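Local coordinates for protein 2-(hydroxymethyl)glutarate dehydrogenase (Eubacterium barkeri, PDB 3CKY) that catalyses the NAD-dependent interconversion of 2-formylglutarate and (S)-2-hydroxymethylglutarate, a step in the bacterial fermentation of nicotinate, at residues I63-L68 and P152-I157; S98-S103 and A169-K174; S104-A109 and G165-G170; I138-S143 and K159-V164. One frame throughout, in Å; residues are numbered along the deposited sequence.

How the interactions relate
The four contacts illustrate how a Rossmann-type domain is assembled and then joined to a helical partner. Interactions 1 and 4 lie 11 Å apart, centre to centre, and meet through helix 144-157, which lies against the sheet in interaction 1 and connects the two strands of interaction 4. Interactions 2 and 3, with centres 7 Å apart, both join helix 102-114 to the start of helix 169-197 and are tied together by a hydrogen bond of 2.6 Å between Asp-171 OD2 and Thr-105 OG1. Interaction 2 contains Ser-99 and Lys-174, probably an NAD-binding and a catalytic residue respectively; Met-139 of interaction 4 packs on that lysine.

Interaction 1 (I63-L68 and P152-I157); sequences IIFTSL and PVLSVI
With CG set anti to its carbonyl carbon (chi1 -71°), Phe-65 extends its ring from strand 63-66 toward the last turns of helix 144-157, while Val-153 on the helix keeps CG1 anti to the backbone N (chi1 174°) and so presents that methyl to the ring. This is strand-helix packing in a Rossmann-type domain, a mostly parallel sheet covered by helices, here with the short strand and helix axes 11.4 Å apart and inclined at 41°. Three helix residues gather round the outer end of the phenyl ring. Val-153 CG1 lies in the ring plane at its edge, 3.9 Å from Phe-65 CZ. Leu-154 CD1 also comes in near the plane at the edge, 3.9 Å from Phe-65 CE2. Ile-157 points back at Phe-65, and its CD1, oblique to the ring, comes to 3.7 Å from Phe-65 CE2. The contact is largely buried; no hydrogen bond crosses between the segments, and they meet through carbon only. An alanine in place of Phe-65 would remove the ring and would probably leave a gap beneath the helix, with the methyl groups of Val-153, Leu-154 and Ile-157 deprived of their common partner. Around this core, the Phe-65 ring meets that of Phe-9, a probable NAD-site residue, and Ile-157 packs on Met-19 and Leu-23 of helix 16-25. At the beginning of the strand, Ile-63 and Val-153 pass one another flank to flank, running in opposite senses, with Ile-63 CD1 3.8 Å from Val-153 CG2.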
loop_
_atom_site.group_PDB
_atom_site.type_symbol
_atom_site.label_atom_id
_atom_site.label_comp_id
_atom_site.label_asym_id
_atom_site.label_seq_id
_atom_site.Cartn_x
_atom_site.Cartn_y
_atom_site.Cartn_z
ATOM N N ILE A 63 -42.568 10.390 -6.531
ATOM C CA ILE A 63 -41.368 9.628 -6.221
ATOM C C ILE A 63 -40.637 9.335 -7.526
ATOM O O ILE A 63 -41.212 8.760 -8.451
ATOM C CB ILE A 63 -41.699 8.305 -5.500
ATOM C CG1 ILE A 63 -42.401 8.591 -4.165
ATOM C CG2 ILE A 63 -40.420 7.476 -5.285
ATOM C CD1 ILE A 63 -43.000 7.358 -3.500
ATOM N N ILE A 64 -39.377 9.745 -7.597
ATOM C CA ILE A 64 -38.584 9.614 -8.814
ATOM C C ILE A 64 -37.396 8.686 -8.556
ATOM O O ILE A 64 -36.653 8.858 -7.589
ATOM C CB ILE A 64 -38.066 10.986 -9.310
ATOM C CG1 ILE A 64 -39.230 11.960 -9.525
ATOM C CG2 ILE A 64 -37.284 10.822 -10.607
ATOM C CD1 ILE A 64 -38.790 13.401 -9.663
ATOM N N PHE A 65 -37.243 7.697 -9.430
ATOM C CA PHE A 65 -36.140 6.764 -9.360
ATOM C C PHE A 65 -35.097 7.126 -10.398
ATOM O O PHE A 65 -35.424 7.490 -11.529
ATOM C CB PHE A 65 -36.629 5.339 -9.606
ATOM C CG PHE A 65 -37.444 4.786 -8.484
ATOM C CD1 PHE A 65 -38.823 4.943 -8.469
ATOM C CD2 PHE A 65 -36.837 4.118 -7.436
ATOM C CE1 PHE A 65 -39.585 4.434 -7.426
ATOM C CE2 PHE A 65 -37.589 3.605 -6.395
ATOM C CZ PHE A 65 -38.966 3.761 -6.390
ATOM N N THR A 66 -33.834 7.031 -9.994
ATOM C CA THR A 66 -32.725 7.192 -10.912
ATOM C C THR A 66 -31.558 6.319 -10.484
ATOM O O THR A 66 -31.406 6.008 -9.305
ATOM C CB THR A 66 -32.275 8.672 -11.007
ATOM O OG1 THR A 66 -31.546 8.871 -12.220
ATOM C CG2 THR A 66 -31.423 9.077 -9.805
ATOM N N SER A 67 -30.760 5.916 -11.463
ATOM C CA SER A 67 -29.504 5.226 -11.231
ATOM C C SER A 67 -28.524 5.667 -12.319
ATOM O O SER A 67 -28.624 5.237 -13.473
ATOM C CB SER A 67 -29.699 3.709 -11.261
ATOM O OG SER A 67 -28.476 3.044 -10.998
ATOM N N LEU A 68 -27.595 6.543 -11.946
ATOM C CA LEU A 68 -26.664 7.151 -12.886
ATOM C C LEU A 68 -25.249 6.613 -12.646
ATOM O O LEU A 68 -24.986 6.021 -11.594
ATOM C CB LEU A 68 -26.733 8.679 -12.751
ATOM C CG LEU A 68 -28.138 9.271 -13.007
ATOM C CD1 LEU A 68 -28.255 10.730 -12.579
ATOM C CD2 LEU A 68 -28.509 9.129 -14.476
ATOM N N PRO A 152 -43.703 1.515 0.998
ATOM C CA PRO A 152 -44.680 0.731 0.226
ATOM C C PRO A 152 -44.363 0.599 -1.274
ATOM O O PRO A 152 -44.589 -0.456 -1.864
ATOM C CB PRO A 152 -46.000 1.495 0.438
ATOM C CG PRO A 152 -45.798 2.263 1.695
ATOM C CD PRO A 152 -44.346 2.650 1.684
ATOM N N VAL A 153 -43.851 1.664 -1.878
ATOM C CA VAL A 153 -43.422 1.626 -3.278
ATOM C C VAL A 153 -42.163 0.762 -3.433
ATOM O O VAL A 153 -42.073 -0.053 -4.346
ATOM C CB VAL A 153 -43.181 3.062 -3.829
ATOM C CG1 VAL A 153 -42.591 3.030 -5.238
ATOM C CG2 VAL A 153 -44.481 3.844 -3.820
ATOM N N LEU A 154 -41.199 0.951 -2.537
ATOM C CA LEU A 154 -39.999 0.108 -2.488
ATOM C C LEU A 154 -40.355 -1.377 -2.370
ATOM O O LEU A 154 -39.707 -2.231 -2.972
ATOM C CB LEU A 154 -39.111 0.516 -1.302
ATOM C CG LEU A 154 -37.983 1.526 -1.522
ATOM C CD1 LEU A 154 -38.214 2.441 -2.724
ATOM C CD2 LEU A 154 -37.756 2.330 -0.244
ATOM N N SER A 155 -41.399 -1.671 -1.600
ATOM C CA SER A 155 -41.815 -3.050 -1.344
ATOM C C SER A 155 -42.406 -3.762 -2.559
ATOM O O SER A 155 -42.480 -4.986 -2.566
ATOM C CB SER A 155 -42.813 -3.089 -0.188
ATOM O OG SER A 155 -42.166 -2.697 1.013
ATOM N N VAL A 156 -42.824 -3.010 -3.576
ATOM C CA VAL A 156 -43.257 -3.628 -4.843
ATOM C C VAL A 156 -42.055 -4.056 -5.686
ATOM O O VAL A 156 -42.034 -5.157 -6.219
ATOM C CB VAL A 156 -44.219 -2.719 -5.679
ATOM C CG1 VAL A 156 -43.621 -1.358 -5.916
ATOM C CG2 VAL A 156 -44.542 -3.367 -7.014
ATOM N N ILE A 157 -41.045 -3.198 -5.776
ATOM C CA ILE A 157 -39.880 -3.472 -6.629
ATOM C C ILE A 157 -38.793 -4.338 -5.959
ATOM O O ILE A 157 -37.973 -4.954 -6.646
ATOM C CB ILE A 157 -39.266 -2.163 -7.168
ATOM C CG1 ILE A 157 -38.769 -1.256 -6.022
ATOM C CG2 ILE A 157 -40.293 -1.430 -8.034
ATOM C CD1 ILE A 157 -37.904 -0.096 -6.483
#

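Interaction 2 (S98-S103 and A169-K174); sequences SSVSPS and AGDAVK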
loop_
_atom_site.group_PDB
_atom_site.type_symbol
_atom_site.label_atom_id
_atom_site.label_comp_id
_atom_site.label_asym_id
_atom_site.label_seq_id
_atom_site.Cartn_x
_atom_site.Cartn_y
_atom_site.Cartn_z
ATOM N N SER A 98 -27.899 5.256 -7.639
ATOM C CA SER A 98 -26.571 5.355 -8.211
ATOM C C SER A 98 -25.500 4.853 -7.265
ATOM O O SER A 98 -25.583 5.024 -6.042
ATOM C CB SER A 98 -26.236 6.802 -8.580
ATOM O OG SER A 98 -27.207 7.356 -9.445
ATOM N N SER A 99 -24.479 4.253 -7.854
ATOM C CA SER A 99 -23.338 3.799 -7.103
ATOM C C SER A 99 -22.373 4.974 -6.829
ATOM O O SER A 99 -21.453 5.237 -7.600
ATOM C CB SER A 99 -22.657 2.669 -7.851
ATOM O OG SER A 99 -21.574 2.182 -7.095
ATOM N N VAL A 100 -22.586 5.646 -5.697
ATOM C CA VAL A 100 -21.845 6.845 -5.353
ATOM C C VAL A 100 -21.463 6.875 -3.869
ATOM O O VAL A 100 -21.956 6.090 -3.074
ATOM C CB VAL A 100 -22.656 8.127 -5.697
ATOM C CG1 VAL A 100 -22.908 8.231 -7.205
ATOM C CG2 VAL A 100 -23.963 8.173 -4.907
ATOM N N SER A 101 -20.552 7.774 -3.511
ATOM C CA SER A 101 -20.152 7.938 -2.115
ATOM C C SER A 101 -21.282 8.578 -1.307
ATOM O O SER A 101 -22.081 9.336 -1.862
ATOM C CB SER A 101 -18.900 8.804 -2.014
ATOM O OG SER A 101 -19.187 10.119 -2.457
ATOM N N PRO A 102 -21.358 8.263 0.002
ATOM C CA PRO A 102 -22.303 8.933 0.884
ATOM C C PRO A 102 -22.254 10.458 0.777
ATOM O O PRO A 102 -23.304 11.104 0.736
ATOM C CB PRO A 102 -21.868 8.475 2.281
ATOM C CG PRO A 102 -21.191 7.172 2.072
ATOM C CD PRO A 102 -20.564 7.240 0.714
ATOM N N SER A 103 -21.047 11.019 0.722
ATOM C CA SER A 103 -20.862 12.473 0.659
ATOM C C SER A 103 -21.523 13.065 -0.582
ATOM O O SER A 103 -22.144 14.116 -0.510
ATOM C CB SER A 103 -19.371 12.819 0.661
ATOM O OG SER A 103 -18.769 12.381 -0.539
ATOM N N ALA A 169 -26.347 6.296 4.186
ATOM C CA ALA A 169 -26.107 4.963 4.804
ATOM C C ALA A 169 -26.332 3.776 3.865
ATOM O O ALA A 169 -25.623 2.764 3.977
ATOM C CB ALA A 169 -26.936 4.791 6.081
ATOM N N GLY A 170 -27.317 3.887 2.967
ATOM C CA GLY A 170 -27.533 2.892 1.908
ATOM C C GLY A 170 -26.312 2.793 1.013
ATOM O O GLY A 170 -25.806 1.701 0.756
ATOM N N ASP A 171 -25.849 3.949 0.533
ATOM C CA ASP A 171 -24.604 4.036 -0.236
ATOM C C ASP A 171 -23.432 3.424 0.536
ATOM O O ASP A 171 -22.637 2.658 -0.024
ATOM C CB ASP A 171 -24.252 5.483 -0.553
ATOM C CG ASP A 171 -25.203 6.119 -1.519
ATOM O OD1 ASP A 171 -25.783 5.409 -2.363
ATOM O OD2 ASP A 171 -25.375 7.346 -1.431
ATOM N N ALA A 172 -23.364 3.765 1.822
ATOM C CA ALA A 172 -22.316 3.314 2.704
ATOM C C ALA A 172 -22.213 1.790 2.828
ATOM O O ALA A 172 -21.094 1.238 2.758
ATOM C CB ALA A 172 -22.497 3.945 4.101
ATOM N N VAL A 173 -23.352 1.121 3.033
ATOM C CA VAL A 173 -23.339 -0.305 3.364
ATOM C C VAL A 173 -22.978 -1.108 2.128
ATOM O O VAL A 173 -22.247 -2.095 2.211
ATOM C CB VAL A 173 -24.681 -0.787 4.033
ATOM C CG1 VAL A 173 -25.824 -0.907 3.007
ATOM C CG2 VAL A 173 -24.454 -2.104 4.800
ATOM N N LYS A 174 -23.484 -0.654 0.990
ATOM C CA LYS A 174 -23.124 -1.215 -0.311
ATOM C C LYS A 174 -21.613 -1.109 -0.531
ATOM O O LYS A 174 -20.958 -2.082 -0.831
ATOM C CB LYS A 174 -23.893 -0.470 -1.409
ATOM C CG LYS A 174 -23.636 -0.916 -2.826
ATOM C CD LYS A 174 -24.703 -1.860 -3.322
ATOM C CE LYS A 174 -24.379 -2.424 -4.736
ATOM N NZ LYS A 174 -25.272 -3.597 -5.074
HETATM O O HOH W 1 -27.081 6.466 -4.255
HETATM O O HOH W 2 -22.962 3.187 -3.030
#
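Asp-171 reaches from the first turn of helix 169-197 into the loop of Ser-98 to Ser-101, and every part of its side chain finds a neighbour there. CB rests 3.5 Å from Val-100 O and beside the ring nitrogen of Pro-102. The carboxylate carbon, CG, also lies over Val-100 O. Beyond it the two oxygens part company. OD1 lies 2.5 Å from a water that is also 2.7 Å from Ser-98 O, so the loop backbone is reached through a single bound water. OD2 lies 3.8 Å from Val-100 CG2, the two side chains extending together, and its hydrogen-bonding partner is Thr-105 OG1, one turn into helix 102-114. A second water donates to both Val-100 O and Asp-171 O, adding a bridge from backbone to backbone. Next to this polar seam, Pro-102 CG packs on Ala-172 CB at 4.0 Å, and Cys-198 of the second subunit covers both residues. The contact thus joins the nucleotide-binding domain to the long helix entering the C-terminal domain, with Ser-99 and Lys-174 close by, as expected at the interdomain active-site cleft of β-hydroxyacid dehydrogenases.

Interaction 3 (S104-A109 and G165-G170); sequences STLKMA and GDTGAG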
loop_
_atom_site.group_PDB
_atom_site.type_symbol
_atom_site.label_atom_id
_atom_site.label_comp_id
_atom_site.label_asym_id
_atom_site.label_seq_id
_atom_site.Cartn_x
_atom_site.Cartn_y
_atom_site.Cartn_z
ATOM N N SER A 104 -21.368 12.386 -1.719
ATOM C CA SER A 104 -22.069 12.736 -2.960
ATOM C C SER A 104 -23.561 12.933 -2.720
ATOM O O SER A 104 -24.149 13.939 -3.141
ATOM C CB SER A 104 -21.856 11.639 -4.023
ATOM O OG SER A 104 -22.930 11.589 -4.967
ATOM N N THR A 105 -24.164 11.960 -2.037
ATOM C CA THR A 105 -25.591 11.992 -1.742
ATOM C C THR A 105 -25.946 13.068 -0.701
ATOM O O THR A 105 -26.993 13.713 -0.820
ATOM C CB THR A 105 -26.086 10.606 -1.286
ATOM O OG1 THR A 105 -25.959 9.680 -2.374
ATOM C CG2 THR A 105 -27.543 10.645 -0.845
ATOM N N LEU A 106 -25.097 13.250 0.310
ATOM C CA LEU A 106 -25.335 14.279 1.324
ATOM C C LEU A 106 -25.355 15.685 0.714
ATOM O O LEU A 106 -26.222 16.494 1.053
ATOM C CB LEU A 106 -24.287 14.231 2.448
ATOM C CG LEU A 106 -24.495 13.341 3.680
ATOM C CD1 LEU A 106 -25.969 13.069 3.936
ATOM C CD2 LEU A 106 -23.717 12.046 3.579
ATOM N N LYS A 107 -24.393 15.968 -0.165
ATOM C CA LYS A 107 -24.347 17.250 -0.886
ATOM C C LYS A 107 -25.669 17.491 -1.602
ATOM O O LYS A 107 -26.289 18.547 -1.450
ATOM C CB LYS A 107 -23.206 17.281 -1.918
ATOM C CG LYS A 107 -21.908 17.884 -1.413
ATOM C CD LYS A 107 -20.893 18.143 -2.545
ATOM C CE LYS A 107 -19.783 17.073 -2.635
ATOM N NZ LYS A 107 -20.181 15.848 -3.401
ATOM N N MET A 108 -26.095 16.490 -2.366
ATOM C CA MET A 108 -27.291 16.599 -3.186
ATOM C C MET A 108 -28.541 16.744 -2.333
ATOM O O MET A 108 -29.434 17.512 -2.672
ATOM C CB MET A 108 -27.413 15.395 -4.126
ATOM C CG MET A 108 -28.117 15.724 -5.434
ATOM S SD MET A 108 -27.056 16.434 -6.722
ATOM C CE MET A 108 -25.885 17.443 -5.813
ATOM N N ALA A 109 -28.587 16.028 -1.217
ATOM C CA ALA A 109 -29.711 16.124 -0.293
ATOM C C ALA A 109 -29.846 17.531 0.288
ATOM O O ALA A 109 -30.962 18.001 0.525
ATOM C CB ALA A 109 -29.588 15.096 0.823
ATOM N N GLY A 165 -30.045 3.558 7.853
ATOM C CA GLY A 165 -29.618 4.730 8.600
ATOM C C GLY A 165 -30.110 5.978 7.925
ATOM O O GLY A 165 -31.029 5.920 7.118
ATOM N N ASP A 166 -29.503 7.112 8.255
ATOM C CA ASP A 166 -29.882 8.371 7.626
ATOM C C ASP A 166 -29.178 8.523 6.271
ATOM O O ASP A 166 -28.492 7.608 5.806
ATOM C CB ASP A 166 -29.585 9.554 8.544
ATOM C CG ASP A 166 -30.678 10.615 8.502
ATOM O OD1 ASP A 166 -31.148 10.957 7.394
ATOM O OD2 ASP A 166 -31.066 11.097 9.583
ATOM N N THR A 167 -29.377 9.673 5.638
ATOM C CA THR A 167 -28.844 9.943 4.309
ATOM C C THR A 167 -27.382 9.516 4.154
ATOM O O THR A 167 -26.536 9.818 4.996
ATOM C CB THR A 167 -28.991 11.438 3.983
ATOM O OG1 THR A 167 -30.356 11.812 4.195
ATOM C CG2 THR A 167 -28.595 11.739 2.530
ATOM N N GLY A 168 -27.108 8.789 3.075
ATOM C CA GLY A 168 -25.774 8.285 2.797
ATOM C C GLY A 168 -25.480 6.876 3.322
ATOM O O GLY A 168 -24.476 6.294 2.887
ATOM N N ALA A 169 -26.347 6.296 4.186
ATOM C CA ALA A 169 -26.107 4.963 4.804
ATOM C C ALA A 169 -26.332 3.776 3.865
ATOM O O ALA A 169 -25.623 2.764 3.977
ATOM C CB ALA A 169 -26.936 4.791 6.081
ATOM N N GLY A 170 -27.317 3.887 2.967
ATOM C CA GLY A 170 -27.533 2.892 1.908
ATOM C C GLY A 170 -26.312 2.793 1.013
ATOM O O GLY A 170 -25.806 1.701 0.756
#
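Thr-167 points its methyl group into a small apolar patch on helix 102-114, where Thr-105, Leu-106 and Ala-109 receive it. With CG2 anti to the backbone N and OG1 beside that nitrogen (chi1 -53°), the methyl faces the helix. Leu-106 runs by Thr-167 the other way; Leu-106 CD1 comes to 3.3 Å from Thr-167 CG2, tighter than usual for two carbons. Thr-105 meets the same methyl at a slant, the two CG2 atoms 3.7 Å apart. From the next turn of the helix, Ala-109 CB completes the patch at 3.9 Å from Thr-167 CG2. The two threonines therefore meet through carbon, while the hydroxyl of Thr-105 is engaged by the aspartate of interaction 2. Leu-106 CD2 continues over the backbone at Gly-168, where a side chain would clash with that methyl; the backbone angles there also call for glycine. The loop has its own bracing: Thr-167 N donates to Asp-166 OD1 at 2.8 Å, using the anti lone pair of the carboxylate oxygen. Asp-121 OD1 accepts from Gly-168 N, linking the loop to strand 118-125. The backbone from Asp-166 to Ala-169 forms a type II beta turn, closed by the bond of 3.0 Å from Ala-169 N to Asp-166 O, with Gly-168 at the N-cap of helix 169-197, the turn by which the chain leaves the Rossmann-type domain.

Interaction 4 (I138-S143 and K159-V164); sequences IMVGAS and KDIYHV
Ile-138 O receives Tyr-162 N at 2.7 Å, with the donor nearly in line with the carbonyl bond, and the CA of Ile-161 also approaches this oxygen. Tyr-162 then returns the link through its own carbonyl, with Val-140 N 2.7 Å from Tyr-162 O. Ile-138 N to Asp-160 O and Val-164 N to Val-140 O extend the parallel pairing at both ends. Helix 144-157 makes the beta-alpha-beta crossover between the two strands. On the face that carries Ile-138 and Ile-161, these side chains extend together in the same direction, with their CD1 atoms 3.7 Å apart. On the face of Met-139 and Tyr-162, Val-164 CG1 reaches Met-139 CB at 3.9 Å. His-163 has CG anti to the backbone N (chi1 -177°), which carries its ring along the strand toward the loop at Ala-142; Val-140 O lies near the ring plane, 3.6 Å from His-163 ND1. The ring also stacks on Phe-147 of the crossover helix, so an alanine here would probably leave Phe-147 without its stacking partner and Val-140 O without the ring edge beside it. Beyond the strand pair, Asp-160 forms a salt bridge with Lys-211 of the second subunit, and Tyr-162 OH is hydrogen-bonded to the same lysine. Backbone bonds thus fasten the outermost strand to the sheet, while charged and hydroxyl groups carry it into the subunit interface.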
loop_
_atom_site.group_PDB
_atom_site.type_symbol
_atom_site.label_atom_id
_atom_site.label_comp_id
_atom_site.label_asym_id
_atom_site.label_seq_id
_atom_site.Cartn_x
_atom_site.Cartn_y
_atom_site.Cartn_z
ATOM N N ILE A 138 -32.876 -3.700 -1.044
ATOM C CA ILE A 138 -32.766 -2.254 -1.158
ATOM C C ILE A 138 -32.307 -1.670 0.171
ATOM O O ILE A 138 -32.944 -1.888 1.203
ATOM C CB ILE A 138 -34.101 -1.622 -1.603
ATOM C CG1 ILE A 138 -34.555 -2.243 -2.945
ATOM C CG2 ILE A 138 -33.965 -0.097 -1.709
ATOM C CD1 ILE A 138 -35.842 -1.662 -3.531
ATOM N N MET A 139 -31.191 -0.937 0.135
ATOM C CA MET A 139 -30.587 -0.378 1.333
ATOM C C MET A 139 -30.795 1.140 1.325
ATOM O O MET A 139 -30.254 1.841 0.473
ATOM C CB MET A 139 -29.102 -0.736 1.377
ATOM C CG MET A 139 -28.818 -2.256 1.474
ATOM S SD MET A 139 -27.401 -2.840 0.466
ATOM C CE MET A 139 -28.041 -2.491 -1.178
ATOM N N VAL A 140 -31.569 1.638 2.293
ATOM C CA VAL A 140 -32.063 3.016 2.262
ATOM C C VAL A 140 -31.455 3.903 3.345
ATOM O O VAL A 140 -31.439 3.542 4.521
ATOM C CB VAL A 140 -33.605 3.056 2.407
ATOM C CG1 VAL A 140 -34.119 4.491 2.253
ATOM C CG2 VAL A 140 -34.266 2.134 1.385
ATOM N N GLY A 141 -30.957 5.063 2.922
ATOM C CA GLY A 141 -30.491 6.112 3.823
ATOM C C GLY A 141 -31.475 7.258 3.776
ATOM O O GLY A 141 -31.602 7.920 2.753
ATOM N N ALA A 142 -32.184 7.489 4.879
ATOM C CA ALA A 142 -33.224 8.519 4.919
ATOM C C ALA A 142 -33.688 8.784 6.340
ATOM O O ALA A 142 -33.299 8.078 7.264
ATOM C CB ALA A 142 -34.405 8.098 4.048
ATOM N N SER A 143 -34.514 9.813 6.509
ATOM C CA SER A 143 -35.213 10.038 7.775
ATOM C C SER A 143 -36.252 8.936 7.958
ATOM O O SER A 143 -36.634 8.264 6.999
ATOM C CB SER A 143 -35.890 11.414 7.798
ATOM O OG SER A 143 -37.020 11.442 6.949
ATOM N N LYS A 159 -37.701 -6.987 -2.270
ATOM C CA LYS A 159 -38.186 -7.856 -1.203
ATOM C C LYS A 159 -37.650 -7.388 0.160
ATOM O O LYS A 159 -38.424 -6.895 0.990
ATOM C CB LYS A 159 -37.819 -9.315 -1.498
ATOM C CG LYS A 159 -38.195 -10.314 -0.409
ATOM C CD LYS A 159 -38.164 -11.736 -0.935
ATOM C CE LYS A 159 -38.141 -12.728 0.189
ATOM N NZ LYS A 159 -38.311 -14.126 -0.278
ATOM N N ASP A 160 -36.341 -7.538 0.392
ATOM C CA ASP A 160 -35.733 -7.079 1.647
ATOM C C ASP A 160 -35.386 -5.599 1.564
ATOM O O ASP A 160 -34.387 -5.208 0.940
ATOM C CB ASP A 160 -34.489 -7.896 1.982
ATOM C CG ASP A 160 -34.813 -9.334 2.356
ATOM O OD1 ASP A 160 -35.990 -9.620 2.641
ATOM O OD2 ASP A 160 -33.887 -10.177 2.373
ATOM N N ILE A 161 -36.235 -4.776 2.180
ATOM C CA ILE A 161 -36.050 -3.329 2.186
ATOM C C ILE A 161 -35.485 -2.915 3.540
ATOM O O ILE A 161 -36.167 -3.021 4.563
ATOM C CB ILE A 161 -37.383 -2.582 1.945
ATOM C CG1 ILE A 161 -38.118 -3.143 0.712
ATOM C CG2 ILE A 161 -37.134 -1.063 1.801
ATOM C CD1 ILE A 161 -37.283 -3.200 -0.546
ATOM N N TYR A 162 -34.239 -2.456 3.548
ATOM C CA TYR A 162 -33.566 -2.070 4.781
ATOM C C TYR A 162 -33.508 -0.557 4.944
ATOM O O TYR A 162 -33.079 0.167 4.026
ATOM C CB TYR A 162 -32.148 -2.608 4.804
ATOM C CG TYR A 162 -32.058 -4.102 4.933
ATOM C CD1 TYR A 162 -32.064 -4.709 6.183
ATOM C CD2 TYR A 162 -31.942 -4.913 3.805
ATOM C CE1 TYR A 162 -31.966 -6.082 6.309
ATOM C CE2 TYR A 162 -31.839 -6.291 3.919
ATOM C CZ TYR A 162 -31.856 -6.871 5.170
ATOM O OH TYR A 162 -31.755 -8.245 5.309
ATOM N N HIS A 163 -33.955 -0.090 6.111
ATOM C CA HIS A 163 -33.713 1.273 6.537
ATOM C C HIS A 163 -32.405 1.245 7.326
ATOM O O HIS A 163 -32.395 0.997 8.526
ATOM C CB HIS A 163 -34.883 1.799 7.368
ATOM C CG HIS A 163 -34.734 3.228 7.774
ATOM N ND1 HIS A 163 -34.000 4.134 7.040
ATOM C CD2 HIS A 163 -35.233 3.912 8.828
ATOM C CE1 HIS A 163 -34.042 5.313 7.634
ATOM N NE2 HIS A 163 -34.787 5.205 8.719
ATOM N N VAL A 164 -31.299 1.484 6.628
ATOM C CA VAL A 164 -29.964 1.230 7.177
ATOM C C VAL A 164 -29.430 2.395 7.997
ATOM O O VAL A 164 -28.473 2.236 8.756
ATOM C CB VAL A 164 -28.940 0.867 6.057
ATOM C CG1 VAL A 164 -29.430 -0.339 5.265
ATOM C CG2 VAL A 164 -28.698 2.056 5.123
#